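Local coordinates for antifungal protein GAFP-1 (PDB 1XD5) that probably binds mannose as a monomeric bulb-type monocot lectin, and is named as an antifungal protein of the orchid Gastrodia elata, at residues I86-R89 with I95-N98; R38-S43 with R89-V94; C52-K55 with N61-I64. One frame throughout, in Å; residues are numbered along the deposited sequence.

Interaction 1. Residues I86-R89 with I95-N98; sequences ILQR and IYDN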
loop_
_atom_site.group_PDB
_atom_site.type_symbol
_atom_site.label_atom_id
_atom_site.label_comp_id
_atom_site.label_asym_id
_atom_site.label_seq_id
_atom_site.Cartn_x
_atom_site.Cartn_y
_atom_site.Cartn_z
ATOM N N ILE A 86 -3.813 -5.192 3.006
ATOM C CA ILE A 86 -3.134 -6.245 3.748
ATOM C C ILE A 86 -1.989 -6.855 2.949
ATOM O O ILE A 86 -2.117 -7.099 1.743
ATOM C CB ILE A 86 -4.144 -7.329 4.239
ATOM C CG1 ILE A 86 -3.456 -8.346 5.164
ATOM C CG2 ILE A 86 -4.855 -8.007 3.053
ATOM C CD1 ILE A 86 -4.406 -9.202 5.967
ATOM N N LEU A 87 -0.867 -7.070 3.631
ATOM C CA LEU A 87 0.232 -7.852 3.085
ATOM C C LEU A 87 0.022 -9.321 3.474
ATOM O O LEU A 87 0.150 -9.694 4.640
ATOM C CB LEU A 87 1.567 -7.301 3.597
ATOM C CG LEU A 87 2.894 -7.982 3.232
ATOM C CD1 LEU A 87 2.981 -8.309 1.772
ATOM C CD2 LEU A 87 4.067 -7.101 3.651
ATOM N N GLN A 88 -0.326 -10.143 2.488
ATOM C CA GLN A 88 -0.688 -11.526 2.739
ATOM C C GLN A 88 0.527 -12.437 2.855
ATOM O O GLN A 88 1.622 -12.113 2.377
ATOM C CB GLN A 88 -1.615 -12.041 1.641
ATOM C CG GLN A 88 -2.882 -11.216 1.470
ATOM C CD GLN A 88 -3.845 -11.844 0.493
ATOM O OE1 GLN A 88 -3.451 -12.636 -0.383
ATOM N NE2 GLN A 88 -5.105 -11.505 0.637
ATOM N N ARG A 89 0.311 -13.588 3.481
ATOM C CA ARG A 89 1.358 -14.585 3.632
ATOM C C ARG A 89 1.786 -15.201 2.291
ATOM O O ARG A 89 2.837 -15.821 2.214
ATOM C CB ARG A 89 0.905 -15.671 4.609
ATOM C CG ARG A 89 1.011 -15.240 6.075
ATOM C CD ARG A 89 0.321 -16.189 7.030
ATOM N NE ARG A 89 0.429 -15.778 8.428
ATOM C CZ ARG A 89 1.445 -16.082 9.231
ATOM N NH1 ARG A 89 2.475 -16.788 8.786
ATOM N NH2 ARG A 89 1.433 -15.660 10.489
ATOM N N ILE A 95 -6.195 -4.861 -1.356
ATOM C CA ILE A 95 -7.221 -4.103 -0.640
ATOM C C ILE A 95 -8.519 -4.907 -0.685
ATOM O O ILE A 95 -8.956 -5.327 -1.766
ATOM C CB ILE A 95 -7.453 -2.699 -1.258
ATOM C CG1 ILE A 95 -6.152 -1.895 -1.295
ATOM C CG2 ILE A 95 -8.544 -1.938 -0.466
ATOM C CD1 ILE A 95 -6.231 -0.585 -2.080
ATOM N N TYR A 96 -9.124 -5.110 0.483
ATOM C CA TYR A 96 -10.398 -5.809 0.590
ATOM C C TYR A 96 -11.496 -4.888 1.095
ATOM O O TYR A 96 -11.235 -3.931 1.833
ATOM C CB TYR A 96 -10.289 -6.998 1.556
ATOM C CG TYR A 96 -9.498 -8.156 1.003
ATOM C CD1 TYR A 96 -10.072 -9.042 0.089
ATOM C CD2 TYR A 96 -8.175 -8.361 1.388
ATOM C CE1 TYR A 96 -9.353 -10.105 -0.430
ATOM C CE2 TYR A 96 -7.437 -9.423 0.879
ATOM C CZ TYR A 96 -8.031 -10.290 -0.031
ATOM O OH TYR A 96 -7.310 -11.319 -0.560
ATOM N N ASP A 97 -12.730 -5.192 0.713
ATOM C CA ASP A 97 -13.868 -4.621 1.422
ATOM C C ASP A 97 -14.159 -5.485 2.637
ATOM O O ASP A 97 -13.321 -6.287 3.042
ATOM C CB ASP A 97 -15.082 -4.477 0.506
ATOM C CG ASP A 97 -15.584 -5.794 -0.032
ATOM O OD1 ASP A 97 -15.222 -6.878 0.486
ATOM O OD2 ASP A 97 -16.358 -5.828 -1.001
ATOM N N ASN A 98 -15.348 -5.334 3.213
ATOM C CA ASN A 98 -15.713 -6.084 4.414
ATOM C C ASN A 98 -16.263 -7.490 4.146
ATOM O O ASN A 98 -16.689 -8.179 5.079
ATOM C CB ASN A 98 -16.691 -5.269 5.286
ATOM C CG ASN A 98 -17.965 -4.848 4.540
ATOM O OD1 ASN A 98 -18.844 -4.213 5.125
ATOM N ND2 ASN A 98 -18.066 -5.191 3.251
#

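Interaction 2. Residues R38-S43 with R89-V94; sequences RAVWAS and RDRNVV. With SO4 (sulfate ion), chain F.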
loop_
_atom_site.group_PDB
_atom_site.type_symbol
_atom_site.label_atom_id
_atom_site.label_comp_id
_atom_site.label_asym_id
_atom_site.label_seq_id
_atom_site.Cartn_x
_atom_site.Cartn_y
_atom_site.Cartn_z
ATOM N N ARG A 38 14.860 -7.830 -1.335
ATOM C CA ARG A 38 14.905 -7.666 -2.790
ATOM C C ARG A 38 13.603 -7.025 -3.261
ATOM O O ARG A 38 12.515 -7.543 -2.974
ATOM C CB ARG A 38 15.134 -9.028 -3.448
ATOM C CG ARG A 38 15.248 -9.051 -4.972
ATOM C CD ARG A 38 15.513 -10.466 -5.512
ATOM N NE ARG A 38 14.451 -11.368 -5.077
ATOM C CZ ARG A 38 13.354 -11.630 -5.772
ATOM N NH1 ARG A 38 13.164 -11.094 -6.982
ATOM N NH2 ARG A 38 12.440 -12.434 -5.256
ATOM N N ALA A 39 13.710 -5.898 -3.969
ATOM C CA ALA A 39 12.525 -5.190 -4.486
ATOM C C ALA A 39 11.822 -6.009 -5.566
ATOM O O ALA A 39 12.441 -6.365 -6.574
ATOM C CB ALA A 39 12.923 -3.810 -5.048
ATOM N N VAL A 40 10.540 -6.310 -5.365
ATOM C CA VAL A 40 9.791 -7.091 -6.351
ATOM C C VAL A 40 8.625 -6.333 -6.999
ATOM O O VAL A 40 8.026 -6.808 -7.979
ATOM C CB VAL A 40 9.315 -8.478 -5.793
ATOM C CG1 VAL A 40 10.520 -9.312 -5.343
ATOM C CG2 VAL A 40 8.290 -8.334 -4.669
ATOM N N TRP A 41 8.318 -5.161 -6.447
ATOM C CA TRP A 41 7.213 -4.330 -6.908
ATOM C C TRP A 41 7.450 -2.931 -6.388
ATOM O O TRP A 41 7.873 -2.755 -5.249
ATOM C CB TRP A 41 5.860 -4.865 -6.393
ATOM C CG TRP A 41 4.647 -4.124 -6.942
ATOM C CD1 TRP A 41 3.843 -4.503 -7.996
ATOM C CD2 TRP A 41 4.103 -2.885 -6.458
ATOM N NE1 TRP A 41 2.849 -3.571 -8.194
ATOM C CE2 TRP A 41 2.985 -2.567 -7.267
ATOM C CE3 TRP A 41 4.452 -2.003 -5.423
ATOM C CZ2 TRP A 41 2.213 -1.402 -7.068
ATOM C CZ3 TRP A 41 3.691 -0.841 -5.235
ATOM C CH2 TRP A 41 2.580 -0.564 -6.045
ATOM N N ALA A 42 7.177 -1.932 -7.223
ATOM C CA ALA A 42 7.272 -0.545 -6.796
ATOM C C ALA A 42 6.312 0.333 -7.568
ATOM O O ALA A 42 5.972 0.037 -8.721
ATOM C CB ALA A 42 8.702 -0.026 -6.934
ATOM N N SER A 43 5.870 1.415 -6.926
ATOM C CA SER A 43 5.021 2.395 -7.588
ATOM C C SER A 43 5.821 3.180 -8.636
ATOM O O SER A 43 5.244 3.751 -9.564
ATOM C CB SER A 43 4.435 3.354 -6.563
ATOM O OG SER A 43 5.473 3.928 -5.786
ATOM N N ARG A 89 0.311 -13.588 3.481
ATOM C CA ARG A 89 1.358 -14.585 3.632
ATOM C C ARG A 89 1.786 -15.201 2.291
ATOM O O ARG A 89 2.837 -15.821 2.214
ATOM C CB ARG A 89 0.905 -15.671 4.609
ATOM C CG ARG A 89 1.011 -15.240 6.075
ATOM C CD ARG A 89 0.321 -16.189 7.030
ATOM N NE ARG A 89 0.429 -15.778 8.428
ATOM C CZ ARG A 89 1.445 -16.082 9.231
ATOM N NH1 ARG A 89 2.475 -16.788 8.786
ATOM N NH2 ARG A 89 1.433 -15.660 10.489
ATOM N N ASP A 90 0.974 -15.037 1.245
ATOM C CA ASP A 90 1.368 -15.475 -0.101
ATOM C C ASP A 90 2.070 -14.355 -0.884
ATOM O O ASP A 90 2.276 -14.474 -2.100
ATOM C CB ASP A 90 0.165 -16.020 -0.879
ATOM C CG ASP A 90 -0.811 -14.922 -1.306
ATOM O OD1 ASP A 90 -0.717 -13.790 -0.789
ATOM O OD2 ASP A 90 -1.712 -15.109 -2.152
ATOM N N ARG A 91 2.427 -13.277 -0.177
ATOM C CA ARG A 91 3.168 -12.133 -0.737
ATOM C C ARG A 91 2.336 -11.175 -1.600
ATOM O O ARG A 91 2.875 -10.199 -2.133
ATOM C CB ARG A 91 4.417 -12.595 -1.507
ATOM C CG ARG A 91 5.536 -11.558 -1.532
ATOM C CD ARG A 91 6.713 -11.937 -2.412
ATOM N NE ARG A 91 6.365 -11.910 -3.832
ATOM C CZ ARG A 91 7.244 -12.056 -4.823
ATOM N NH1 ARG A 91 8.538 -12.225 -4.561
ATOM N NH2 ARG A 91 6.827 -12.035 -6.078
ATOM N N ASN A 92 1.040 -11.452 -1.757
ATOM C CA ASN A 92 0.155 -10.522 -2.458
ATOM C C ASN A 92 -0.159 -9.376 -1.513
ATOM O O ASN A 92 -0.235 -9.574 -0.302
ATOM C CB ASN A 92 -1.146 -11.200 -2.948
ATOM C CG ASN A 92 -1.677 -10.596 -4.263
ATOM O OD1 ASN A 92 -1.104 -9.649 -4.794
ATOM N ND2 ASN A 92 -2.769 -11.159 -4.793
ATOM N N VAL A 93 -0.297 -8.173 -2.058
ATOM C CA VAL A 93 -0.723 -7.022 -1.273
ATOM C C VAL A 93 -2.067 -6.660 -1.864
ATOM O O VAL A 93 -2.166 -6.430 -3.063
ATOM C CB VAL A 93 0.251 -5.832 -1.387
ATOM C CG1 VAL A 93 -0.220 -4.649 -0.524
ATOM C CG2 VAL A 93 1.652 -6.245 -0.959
ATOM N N VAL A 94 -3.101 -6.660 -1.033
ATOM C CA VAL A 94 -4.479 -6.586 -1.523
ATOM C C VAL A 94 -5.294 -5.590 -0.700
ATOM O O VAL A 94 -5.109 -5.484 0.502
ATOM C CB VAL A 94 -5.163 -7.977 -1.470
ATOM C CG1 VAL A 94 -6.539 -7.973 -2.172
ATOM C CG2 VAL A 94 -4.253 -9.071 -2.066
HETATM S S SO4 F . 9.826 -12.650 -8.146
HETATM O O1 SO4 F . 9.665 -13.812 -8.994
HETATM O O2 SO4 F . 8.636 -11.816 -8.256
HETATM O O3 SO4 F . 10.972 -11.869 -8.590
HETATM O O4 SO4 F . 10.028 -13.094 -6.769
#

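Interaction 3. Residues C52-K55 with N61-I64; sequences CVLK and NLVI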
loop_
_atom_site.group_PDB
_atom_site.type_symbol
_atom_site.label_atom_id
_atom_site.label_comp_id
_atom_site.label_asym_id
_atom_site.label_seq_id
_atom_site.Cartn_x
_atom_site.Cartn_y
_atom_site.Cartn_z
ATOM N N CYS A 52 6.927 11.298 2.057
ATOM C CA CYS A 52 5.608 10.814 1.662
ATOM C C CYS A 52 4.935 9.968 2.714
ATOM O O CYS A 52 5.588 9.351 3.545
ATOM C CB CYS A 52 5.672 10.018 0.363
ATOM S SG CYS A 52 5.745 11.110 -1.060
ATOM N N VAL A 53 3.612 9.938 2.643
ATOM C CA VAL A 53 2.800 9.079 3.494
ATOM C C VAL A 53 1.877 8.259 2.595
ATOM O O VAL A 53 1.653 8.614 1.433
ATOM C CB VAL A 53 2.021 9.911 4.548
ATOM C CG1 VAL A 53 2.994 10.739 5.392
ATOM C CG2 VAL A 53 0.996 10.824 3.886
ATOM N N LEU A 54 1.366 7.153 3.120
ATOM C CA LEU A 54 0.506 6.283 2.357
ATOM C C LEU A 54 -0.844 6.246 3.062
ATOM O O LEU A 54 -0.919 5.861 4.225
ATOM C CB LEU A 54 1.104 4.870 2.263
ATOM C CG LEU A 54 0.290 3.848 1.452
ATOM C CD1 LEU A 54 0.232 4.244 -0.018
ATOM C CD2 LEU A 54 0.841 2.417 1.609
ATOM N N LYS A 55 -1.890 6.669 2.361
ATOM C CA LYS A 55 -3.219 6.764 2.955
ATOM C C LYS A 55 -4.156 5.737 2.342
ATOM O O LYS A 55 -4.365 5.737 1.138
ATOM C CB LYS A 55 -3.801 8.170 2.746
ATOM C CG LYS A 55 -3.046 9.290 3.454
ATOM C CD LYS A 55 -3.907 10.561 3.548
ATOM C CE LYS A 55 -3.126 11.728 4.151
ATOM N NZ LYS A 55 -3.803 13.045 3.931
ATOM N N ASN A 61 -9.662 4.163 -2.246
ATOM C CA ASN A 61 -8.459 4.580 -2.966
ATOM C C ASN A 61 -7.232 4.508 -2.068
ATOM O O ASN A 61 -7.292 4.885 -0.896
ATOM C CB ASN A 61 -8.621 6.005 -3.480
ATOM C CG ASN A 61 -7.926 6.242 -4.822
ATOM O OD1 ASN A 61 -7.309 5.340 -5.395
ATOM N ND2 ASN A 61 -8.032 7.473 -5.327
ATOM N N LEU A 62 -6.119 4.039 -2.622
ATOM C CA LEU A 62 -4.851 4.025 -1.896
ATOM C C LEU A 62 -3.978 5.090 -2.515
ATOM O O LEU A 62 -3.703 5.049 -3.716
ATOM C CB LEU A 62 -4.165 2.658 -2.026
ATOM C CG LEU A 62 -2.838 2.467 -1.281
ATOM C CD1 LEU A 62 -3.095 2.357 0.220
ATOM C CD2 LEU A 62 -2.106 1.211 -1.789
ATOM N N VAL A 63 -3.533 6.039 -1.707
ATOM C CA VAL A 63 -2.919 7.229 -2.264
ATOM C C VAL A 63 -1.648 7.588 -1.539
ATOM O O VAL A 63 -1.600 7.580 -0.308
ATOM C CB VAL A 63 -3.882 8.453 -2.211
ATOM C CG1 VAL A 63 -3.291 9.623 -2.978
ATOM C CG2 VAL A 63 -5.252 8.100 -2.792
ATOM N N ILE A 64 -0.620 7.923 -2.314
ATOM C CA ILE A 64 0.606 8.460 -1.752
ATOM C C ILE A 64 0.491 9.980 -1.753
ATOM O O ILE A 64 0.205 10.579 -2.793
ATOM C CB ILE A 64 1.835 8.013 -2.585
ATOM C CG1 ILE A 64 1.976 6.486 -2.579
ATOM C CG2 ILE A 64 3.114 8.706 -2.075
ATOM C CD1 ILE A 64 3.117 5.977 -3.467
#

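Interaction 1. Residues I86-R89 with I95-N98
Tyr96 meets Ile86 and Gln88 with one edge of its ring. Its side chain can be followed outward from CB. CG lies anti to the carbonyl carbon (chi1 -72°), which sends the ring back across the hairpin toward the strand 84-87. CD2 is the first ring atom to touch anything there, with CG2 of Ile86 3.7 Å away. Next comes CE2, which also meets Ile86 CG2 at 3.7 Å. The methyl therefore sits against the CD2-CE2 side of the ring, in its plane and not over a face. Ile86 brings up this branch because its CG1 is anti to the backbone N (chi1 -173°), leaving CG2 between N and the carbonyl carbon.

The two segments flank the turn of the hairpin formed by strands 84-87 and 93-96, in one sheet of the beta-prism II fold. From Gln88 to Tyr96 the chain carries the family motif Gln-x-Asp-x-Asn-x-Val-x-Tyr, with Asp90, Asn92 and Val94 between. In related lectins this motif forms a mannose site, so the first and last motif residues are probably neighbours in such a pocket here.

Further out along the ring, CE2 and CZ face the Gln88 amide, which also stands at the ring edge. Its plane is only 16° from that of the ring. At the tip, Tyr96 OH is 2.5 Å from the atom modelled as Gln88 NE2. The amide is probably turned over in the model, so which of its two end atoms faces the hydroxyl is in doubt.

Interaction 2. Residues R38-S43 with R89-V94
Arg91 and Val40 bury most of the surface here, and Arg38 adds a little from the end of its chain. They bring together two sheets of the beta-prism II fold: Val40 and Arg38 lie on strand 38-42, an outer strand of its sheet, and Arg91 sits in the turn between strands 84-87 and 93-96. An Asx turn lies in the same loop, with Asn92 N hydrogen-bonded to Asp90 OD1 at 3.1 Å.

The Arg91 chain is extended as far as CD and then bends (chi3 69°). Val40 covers one face of its guanidinium. CG2 is over the centre of the group, 3.9 Å from Arg91 CZ, while CG1 lies 3.6 Å from Arg91 NH1.

A sulfate, probably from the crystallisation liquor, lies at the edge of both guanidinium groups and accepts two hydrogen bonds from each arginine. Its negative charge probably lets the two guanidinium groups lie close together. Asp35 also forms a salt bridge with Arg91 NH1. Arg91 NH2 donates to sulfate O2 at 2.8 Å, and Arg38 NH1 to sulfate O3 at 2.8 Å. Sulfate O4 is shared: it accepts from Arg91 NH1 at 2.8 Å and, almost straight at 178°, from Arg38 NH2 at 2.9 Å.

Interaction 3. Residues C52-K55 with N61-I64
Lys55 and Val63 face each other as an antiparallel hydrogen-bonded pair. Lys55 N donates to Val63 O at 2.8 Å, nearly straight at 174°. Val63 N returns a bond to Lys55 O at 3.0 Å. Leu54 and Ile64 form the next, non-hydrogen-bonded pair. Two CA-H...O contacts lie alongside: Ile64 CA meets Val53 O, and Leu62 CA meets Lys55 O.

The two strands run at 172° to each other, as arms of one beta hairpin. Its turn includes much of a second copy of the family motif, in which Gln57, Asp59, Asn61, Val63 and Tyr65 take the motif positions.

Apolar packing fills the side of the hairpin that carries Leu54 and Ile64. Leu54 has CG anti to its backbone N (chi1 -179°), and its CD1 methyl reaches across the strand gap. There it is wedged between Leu62 CG at 3.8 Å and Ile64 CG1, also at 3.8 Å. Ile64 turns its other branch to Cys52, and CG2 touches Cys52 SG at 3.7 Å. That sulfur is tied to Cys29 by a disulfide.

These are the two central strands of a four-stranded antiparallel sheet. Strand 8-10 pairs with 52-56 on one side, and strand 69-73 pairs with 62-66 on the other. Ile25 of strand 21-25 packs on Cys52, Leu54 and Ile64, joining this sheet to the next.

From the N terminus, the first segment reached is 38-43, which opens interaction 2. Before that loop closes, the chain makes interaction 3, a short hairpin loop between 52-55 and 61-64, wholly nested inside it. The chain then reaches 86-89, where interaction 1 opens. Interaction 2 closes at 89-94, and interaction 1 closes last at 95-98. Interaction 1 thus begins on the stretch where interaction 2 ends, and the two share Arg89. Interactions 1 and 3 each lie within one hairpin, in different sheets, whereas interaction 2 joins the sheet of 38-42 to that of 93-96. Small contacts complete the links: Ile95 CD1 packs on Leu62 CB, and Ser43 OG approaches Ile64 CD1.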